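PDB 3E10: putative NADH Oxidase from Clostridium acetobutylicum, which binds flavin mononucleotide and, as a member of the nitroreductase family, probably acts as an FMN-dependent oxidoreductase. Local coordinates for residues N6-E20 with S143-R157. Sequence-based numbering, arbitrary orientation. Where two conformers were deposited one is given.
Sequences NNRRSIRNYKGKKVE and SVGYPENSENKFIDR. With FMN (flavin mononucleotide), chain L.
The FMN phosphate site of this nitroreductase-fold protein is built where the loop after helix 4-7 meets the C-terminal segment following strand 136-145; at its centre Arg-9 and Arg-157 converge on one phosphate oxygen. Arg-9 NH2 and Arg-157 NH1 each donate to FMN O1P at 2.8 Å, and Arg-8 NH2 reaches O1P as well. The guanidinium planes of Arg-9 and Arg-157 stand 80° apart, so both cations reach the same anion without stacking. Bends at chi2 (-86°) and chi3 (67°) curl the Arg-9 chain, and its NE bonds to O3P. The remaining nitrogen, NH1, donates in the guanidinium plane to Lys-153 O (2.8 Å), while Ile-155 CB lies over the rim of one face. Arg-8 NH1 and Ser-10 OG bond to O2P, and Ser-10 N to O3P. From the second subunit, Gln-33 O accepts from Arg-8 NH2 and Gln-33 OE1 from the backbone N of Arg-157.

Further along, Asn-152 OD1 receives Arg-9 N on a lone pair (3.2 Å) and a water shared with Arg-9 O, its ND2 being bonded to Leu-109 O. Ile-11 CD1 packs on Pro-147 CG at 3.6 Å. Tyr-14 and Pro-147 form a single beta bridge, flanked by the hydrogen bonds Lys-15 N to Tyr-146 O (2.8 Å) and Glu-148 N to Asn-13 O (3.1 Å). Beyond it, Lys-17 CD touches Tyr-146 CD2 (3.6 Å), obliquely to the ring, whose OH donates to the syn lone pair of Glu-20 OE1 at 2.5 Å.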
loop_
_atom_site.group_PDB
_atom_site.type_symbol
_atom_site.label_atom_id
_atom_site.label_comp_id
_atom_site.label_asym_id
_atom_site.label_seq_id
_atom_site.Cartn_x
_atom_site.Cartn_y
_atom_site.Cartn_z
ATOM N N ASN B 6 -1.934 9.441 10.103
ATOM C CA ASN B 6 -2.914 9.292 11.171
ATOM C C ASN B 6 -4.323 9.728 10.782
ATOM O O ASN B 6 -5.315 9.181 11.302
ATOM C CB ASN B 6 -2.509 10.124 12.390
ATOM C CG ASN B 6 -1.448 9.449 13.229
ATOM O OD1 ASN B 6 -1.244 8.254 13.159
ATOM N ND2 ASN B 6 -0.778 10.239 14.053
ATOM N N ASN B 7 -4.422 10.757 9.939
ATOM C CA ASN B 7 -5.714 11.390 9.683
ATOM C C ASN B 7 -6.449 10.877 8.450
ATOM O O ASN B 7 -7.628 11.133 8.299
ATOM C CB ASN B 7 -5.550 12.910 9.618
ATOM C CG ASN B 7 -5.354 13.533 10.989
ATOM O OD1 ASN B 7 -6.203 13.420 11.854
ATOM N ND2 ASN B 7 -4.231 14.207 11.180
ATOM N N ARG B 8 -5.752 10.168 7.561
ATOM C CA ARG B 8 -6.411 9.629 6.374
ATOM C C ARG B 8 -7.572 8.713 6.784
ATOM O O ARG B 8 -7.361 7.736 7.519
ATOM C CB ARG B 8 -5.415 8.814 5.589
ATOM C CG ARG B 8 -5.997 8.101 4.340
ATOM C CD ARG B 8 -5.432 6.696 4.110
ATOM N NE ARG B 8 -5.609 5.828 5.286
ATOM C CZ ARG B 8 -6.738 5.218 5.642
ATOM N NH1 ARG B 8 -7.852 5.402 4.956
ATOM N NH2 ARG B 8 -6.754 4.459 6.729
ATOM N N ARG B 9 -8.767 9.010 6.262
ATOM C CA ARG B 9 -9.942 8.186 6.535
ATOM C C ARG B 9 -10.619 7.797 5.227
ATOM O O ARG B 9 -10.509 8.492 4.214
ATOM C CB ARG B 9 -10.973 8.941 7.412
ATOM C CG ARG B 9 -10.493 9.291 8.821
ATOM C CD ARG B 9 -10.699 8.208 9.838
ATOM N NE ARG B 9 -9.902 7.000 9.635
ATOM C CZ ARG B 9 -8.647 6.865 10.061
ATOM N NH1 ARG B 9 -8.005 7.856 10.684
ATOM N NH2 ARG B 9 -8.015 5.733 9.834
ATOM N N SER B 10 -11.396 6.718 5.256
ATOM C CA SER B 10 -12.281 6.422 4.141
ATOM C C SER B 10 -13.486 7.364 4.185
ATOM O O SER B 10 -14.301 7.314 5.110
ATOM C CB SER B 10 -12.751 4.963 4.211
ATOM O OG SER B 10 -11.707 4.074 3.870
ATOM N N ILE B 11 -13.578 8.223 3.179
ATOM C CA ILE B 11 -14.637 9.200 3.048
ATOM C C ILE B 11 -15.482 8.816 1.852
ATOM O O ILE B 11 -14.955 8.626 0.753
ATOM C CB ILE B 11 -14.054 10.643 2.959
ATOM C CG1 ILE B 11 -13.426 11.008 4.344
ATOM C CG2 ILE B 11 -15.163 11.642 2.521
ATOM C CD1 ILE B 11 -12.783 12.384 4.437
ATOM N N ARG B 12 -16.790 8.643 2.103
ATOM C CA ARG B 12 -17.719 7.982 1.187
ATOM C C ARG B 12 -18.852 8.849 0.681
ATOM O O ARG B 12 -19.719 8.364 -0.037
ATOM C CB ARG B 12 -18.285 6.737 1.855
ATOM C CG ARG B 12 -17.201 5.709 2.198
ATOM C CD ARG B 12 -17.817 4.451 2.809
ATOM N NE ARG B 12 -16.850 3.382 2.980
ATOM C CZ ARG B 12 -16.150 3.148 4.084
ATOM N NH1 ARG B 12 -16.302 3.884 5.180
ATOM N NH2 ARG B 12 -15.283 2.139 4.106
ATOM N N ASN B 13 -18.770 10.155 0.973
ATOM C CA ASN B 13 -19.821 11.089 0.613
ATOM C C ASN B 13 -19.134 12.422 0.342
ATOM O O ASN B 13 -18.295 12.829 1.123
ATOM C CB ASN B 13 -20.800 11.162 1.783
ATOM C CG ASN B 13 -22.049 11.936 1.468
ATOM O OD1 ASN B 13 -22.499 11.983 0.324
ATOM N ND2 ASN B 13 -22.632 12.538 2.500
ATOM N N TYR B 14 -19.500 13.076 -0.759
ATOM C CA TYR B 14 -18.778 14.235 -1.257
ATOM C C TYR B 14 -19.692 15.375 -1.635
ATOM O O TYR B 14 -20.868 15.193 -2.019
ATOM C CB TYR B 14 -17.940 13.881 -2.508
ATOM C CG TYR B 14 -17.211 12.572 -2.336
ATOM C CD1 TYR B 14 -16.048 12.513 -1.592
ATOM C CD2 TYR B 14 -17.708 11.402 -2.882
ATOM C CE1 TYR B 14 -15.399 11.302 -1.368
ATOM C CE2 TYR B 14 -17.092 10.204 -2.663
ATOM C CZ TYR B 14 -15.935 10.142 -1.927
ATOM O OH TYR B 14 -15.345 8.892 -1.771
ATOM N N LYS B 15 -19.109 16.555 -1.551
ATOM C CA LYS B 15 -19.669 17.777 -2.126
ATOM C C LYS B 15 -19.711 17.692 -3.649
ATOM O O LYS B 15 -19.052 16.855 -4.251
ATOM C CB LYS B 15 -18.819 18.983 -1.704
ATOM C CG LYS B 15 -18.743 19.157 -0.192
ATOM C CD LYS B 15 -18.042 20.407 0.235
ATOM C CE LYS B 15 -18.353 20.721 1.710
ATOM N NZ LYS B 15 -17.393 21.682 2.315
ATOM N N GLY B 16 -20.449 18.601 -4.278
ATOM C CA GLY B 16 -20.483 18.626 -5.743
ATOM C C GLY B 16 -19.252 19.249 -6.393
ATOM O O GLY B 16 -19.017 19.047 -7.571
ATOM N N LYS B 17 -18.483 20.012 -5.617
ATOM C CA LYS B 17 -17.324 20.732 -6.100
ATOM C C LYS B 17 -16.377 19.813 -6.870
ATOM O O LYS B 17 -16.006 18.754 -6.375
ATOM C CB LYS B 17 -16.584 21.349 -4.902
ATOM C CG LYS B 17 -15.299 22.102 -5.237
ATOM C CD LYS B 17 -14.715 22.828 -4.023
ATOM C CE LYS B 17 -13.511 23.697 -4.428
ATOM N NZ LYS B 17 -13.815 24.731 -5.490
ATOM N N LYS B 18 -15.960 20.237 -8.046
ATOM C CA LYS B 18 -14.997 19.479 -8.820
ATOM C C LYS B 18 -13.618 19.490 -8.163
ATOM O O LYS B 18 -13.228 20.447 -7.499
ATOM C CB LYS B 18 -14.902 20.020 -10.266
ATOM C CG LYS B 18 -16.250 20.112 -10.961
ATOM C CD LYS B 18 -17.013 18.796 -10.915
ATOM C CE LYS B 18 -18.267 18.818 -11.791
ATOM N NZ LYS B 18 -19.020 17.519 -11.696
ATOM N N VAL B 19 -12.869 18.412 -8.367
ATOM C CA VAL B 19 -11.496 18.350 -7.896
ATOM C C VAL B 19 -10.649 19.075 -8.934
ATOM O O VAL B 19 -10.700 18.759 -10.126
ATOM C CB VAL B 19 -11.013 16.901 -7.727
ATOM C CG1 VAL B 19 -9.580 16.879 -7.284
ATOM C CG2 VAL B 19 -11.908 16.134 -6.689
ATOM N N GLU B 20 -9.892 20.059 -8.466
ATOM C CA GLU B 20 -9.084 20.894 -9.347
ATOM C C GLU B 20 -8.121 20.032 -10.157
ATOM O O GLU B 20 -7.551 19.058 -9.635
ATOM C CB GLU B 20 -8.287 21.921 -8.539
ATOM C CG GLU B 20 -9.152 23.011 -7.844
ATOM C CD GLU B 20 -9.646 22.658 -6.445
ATOM O OE1 GLU B 20 -9.692 21.464 -6.084
ATOM O OE2 GLU B 20 -10.018 23.603 -5.700
ATOM N N SER B 143 -12.788 6.547 -5.290
ATOM C CA SER B 143 -13.678 7.691 -5.451
ATOM C C SER B 143 -13.074 8.826 -4.630
ATOM O O SER B 143 -12.518 8.587 -3.554
ATOM C CB SER B 143 -15.108 7.391 -5.026
ATOM O OG SER B 143 -15.151 6.963 -3.719
ATOM N N VAL B 144 -13.147 10.045 -5.155
ATOM C CA VAL B 144 -12.459 11.193 -4.582
ATOM C C VAL B 144 -13.393 12.415 -4.687
ATOM O O VAL B 144 -14.090 12.601 -5.679
ATOM C CB VAL B 144 -11.158 11.512 -5.352
ATOM C CG1 VAL B 144 -10.407 12.664 -4.693
ATOM C CG2 VAL B 144 -10.232 10.301 -5.442
ATOM N N GLY B 145 -13.366 13.262 -3.669
ATOM C CA GLY B 145 -14.077 14.537 -3.692
ATOM C C GLY B 145 -13.836 15.321 -2.417
ATOM O O GLY B 145 -13.152 14.864 -1.524
ATOM N N TYR B 146 -14.401 16.509 -2.311
ATOM C CA TYR B 146 -14.359 17.243 -1.064
ATOM C C TYR B 146 -15.377 16.608 -0.098
ATOM O O TYR B 146 -16.517 16.329 -0.470
ATOM C CB TYR B 146 -14.650 18.745 -1.296
ATOM C CG TYR B 146 -13.440 19.432 -1.911
ATOM C CD1 TYR B 146 -12.360 19.790 -1.137
ATOM C CD2 TYR B 146 -13.321 19.573 -3.277
ATOM C CE1 TYR B 146 -11.223 20.340 -1.699
ATOM C CE2 TYR B 146 -12.188 20.143 -3.853
ATOM C CZ TYR B 146 -11.139 20.523 -3.054
ATOM O OH TYR B 146 -10.006 21.094 -3.614
ATOM N N PRO B 147 -14.960 16.337 1.125
ATOM C CA PRO B 147 -15.868 15.648 2.047
ATOM C C PRO B 147 -17.157 16.402 2.354
ATOM O O PRO B 147 -17.128 17.599 2.518
ATOM C CB PRO B 147 -15.029 15.497 3.314
ATOM C CG PRO B 147 -13.636 15.545 2.861
ATOM C CD PRO B 147 -13.638 16.555 1.727
ATOM N N GLU B 148 -18.279 15.684 2.413
ATOM C CA GLU B 148 -19.610 16.286 2.703
ATOM C C GLU B 148 -19.914 16.387 4.198
ATOM O O GLU B 148 -20.317 17.444 4.697
ATOM C CB GLU B 148 -20.700 15.451 2.019
ATOM C CG GLU B 148 -22.138 15.965 2.153
ATOM C CD GLU B 148 -22.321 17.326 1.511
ATOM O OE1 GLU B 148 -21.956 18.328 2.153
ATOM O OE2 GLU B 148 -22.815 17.398 0.362
ATOM N N ASN B 149 -19.788 15.267 4.888
ATOM C CA ASN B 149 -20.251 15.149 6.293
ATOM C C ASN B 149 -19.410 14.117 7.000
ATOM O O ASN B 149 -19.917 13.248 7.713
ATOM C CB ASN B 149 -21.736 14.782 6.348
ATOM C CG ASN B 149 -22.045 13.410 5.742
ATOM O OD1 ASN B 149 -21.175 12.725 5.177
ATOM N ND2 ASN B 149 -23.305 12.997 5.867
ATOM N N SER B 150 -18.113 14.198 6.718
ATOM C CA SER B 150 -17.085 13.318 7.281
ATOM C C SER B 150 -15.762 14.046 7.162
ATOM O O SER B 150 -15.674 15.013 6.438
ATOM C CB SER B 150 -16.971 12.001 6.513
ATOM O OG SER B 150 -18.211 11.356 6.430
ATOM N N GLU B 151 -14.756 13.577 7.870
ATOM C CA GLU B 151 -13.477 14.245 7.983
ATOM C C GLU B 151 -12.334 13.269 7.908
ATOM O O GLU B 151 -12.471 12.141 8.340
ATOM C CB GLU B 151 -13.326 14.831 9.394
ATOM C CG GLU B 151 -14.157 16.006 9.728
ATOM C CD GLU B 151 -13.914 16.389 11.176
ATOM O OE1 GLU B 151 -14.445 15.724 12.063
ATOM O OE2 GLU B 151 -13.160 17.337 11.430
ATOM N N ASN B 152 -11.198 13.774 7.450
ATOM C CA ASN B 152 -9.899 13.160 7.712
ATOM C C ASN B 152 -9.634 13.590 9.152
ATOM O O ASN B 152 -9.557 14.789 9.450
ATOM C CB ASN B 152 -8.867 13.639 6.721
ATOM C CG ASN B 152 -9.117 13.140 5.296
ATOM O OD1 ASN B 152 -9.276 11.931 5.079
ATOM N ND2 ASN B 152 -9.137 14.069 4.321
ATOM N N LYS B 153 -9.694 12.619 10.045
ATOM C CA LYS B 153 -9.420 12.801 11.467
ATOM C C LYS B 153 -8.774 11.532 11.995
ATOM O O LYS B 153 -8.876 10.477 11.379
ATOM C CB LYS B 153 -10.711 13.055 12.245
ATOM C CG LYS B 153 -11.619 11.835 12.424
ATOM C CD LYS B 153 -12.900 12.201 13.198
ATOM C CE LYS B 153 -13.847 11.034 13.295
ATOM N NZ LYS B 153 -15.204 11.443 13.795
ATOM N N PHE B 154 -8.140 11.629 13.147
ATOM C CA PHE B 154 -7.386 10.522 13.724
ATOM C C PHE B 154 -8.320 9.588 14.480
ATOM O O PHE B 154 -8.885 9.967 15.511
ATOM C CB PHE B 154 -6.294 11.086 14.645
ATOM C CG PHE B 154 -5.428 10.057 15.327
ATOM C CD1 PHE B 154 -4.958 8.944 14.671
ATOM C CD2 PHE B 154 -5.012 10.256 16.623
ATOM C CE1 PHE B 154 -4.126 8.026 15.278
ATOM C CE2 PHE B 154 -4.184 9.340 17.246
ATOM C CZ PHE B 154 -3.731 8.228 16.562
ATOM N N ILE B 155 -8.497 8.375 13.944
ATOM C CA ILE B 155 -9.089 7.249 14.672
ATOM C C ILE B 155 -7.881 6.354 14.997
ATOM O O ILE B 155 -7.205 5.859 14.104
ATOM C CB ILE B 155 -10.149 6.478 13.869
ATOM C CG1 ILE B 155 -11.345 7.385 13.546
ATOM C CG2 ILE B 155 -10.555 5.229 14.588
ATOM C CD1 ILE B 155 -12.399 6.733 12.651
ATOM N N ASP B 156 -7.582 6.202 16.278
ATOM C CA ASP B 156 -6.364 5.546 16.714
ATOM C C ASP B 156 -6.589 4.040 16.711
ATOM O O ASP B 156 -7.340 3.496 17.552
ATOM C CB ASP B 156 -5.990 6.038 18.106
ATOM C CG ASP B 156 -4.625 5.562 18.554
ATOM O OD1 ASP B 156 -3.982 4.753 17.856
ATOM O OD2 ASP B 156 -4.203 6.002 19.654
ATOM N N ARG B 157 -5.946 3.367 15.763
ATOM C CA ARG B 157 -6.104 1.920 15.583
ATOM C C ARG B 157 -4.946 1.133 16.180
ATOM O O ARG B 157 -4.859 -0.095 16.035
ATOM C CB ARG B 157 -6.226 1.606 14.104
ATOM C CG ARG B 157 -7.420 2.253 13.420
ATOM C CD ARG B 157 -8.490 1.254 13.113
ATOM N NE ARG B 157 -9.689 1.914 12.608
ATOM C CZ ARG B 157 -9.824 2.362 11.366
ATOM N NH1 ARG B 157 -8.846 2.240 10.489
ATOM N NH2 ARG B 157 -10.934 2.962 10.988
HETATM N N1 FMN L . -14.654 0.630 1.510
HETATM C C2 FMN L . -15.849 0.632 0.851
HETATM O O2 FMN L . -16.744 1.415 1.197
HETATM N N3 FMN L . -16.032 -0.217 -0.208
HETATM C C4 FMN L . -15.101 -1.157 -0.592
HETATM O O4 FMN L . -15.313 -1.912 -1.570
HETATM C C4A FMN L . -13.873 -1.149 0.071
HETATM N N5 FMN L . -12.891 -2.016 -0.325
HETATM C C5A FMN L . -11.650 -1.954 0.307
HETATM C C6 FMN L . -10.657 -2.835 -0.111
HETATM C C7 FMN L . -9.391 -2.828 0.485
HETATM C C7M FMN L . -8.316 -3.715 -0.021
HETATM C C8 FMN L . -9.133 -1.892 1.499
HETATM C C8M FMN L . -7.704 -1.693 2.012
HETATM C C9 FMN L . -10.145 -1.014 1.906
HETATM C C9A FMN L . -11.407 -1.043 1.340
HETATM N N10 FMN L . -12.437 -0.193 1.755
HETATM C C10 FMN L . -13.660 -0.216 1.099
HETATM C "C1'" FMN L . -12.180 0.793 2.816
HETATM C "C2'" FMN L . -12.217 0.105 4.190
HETATM O "O2'" FMN L . -13.540 -0.251 4.585
HETATM C "C3'" FMN L . -11.627 1.049 5.243
HETATM O "O3'" FMN L . -10.251 1.223 4.950
HETATM C "C4'" FMN L . -11.802 0.565 6.695
HETATM O "O4'" FMN L . -13.175 0.581 7.077
HETATM C "C5'" FMN L . -11.012 1.379 7.718
HETATM O "O5'" FMN L . -11.417 2.754 7.728
HETATM P P FMN L . -10.373 3.898 7.339
HETATM O O1P FMN L . -9.141 3.719 8.189
HETATM O O2P FMN L . -10.018 3.751 5.895
HETATM O O3P FMN L . -11.103 5.182 7.661
HETATM O O HOH W 1 -9.873 10.623 2.766
HETATM O O HOH W 2 -18.291 12.993 3.837
HETATM O O HOH W 3 -16.371 17.484 -4.086
HETATM O O HOH W 4 -15.192 19.715 2.324
#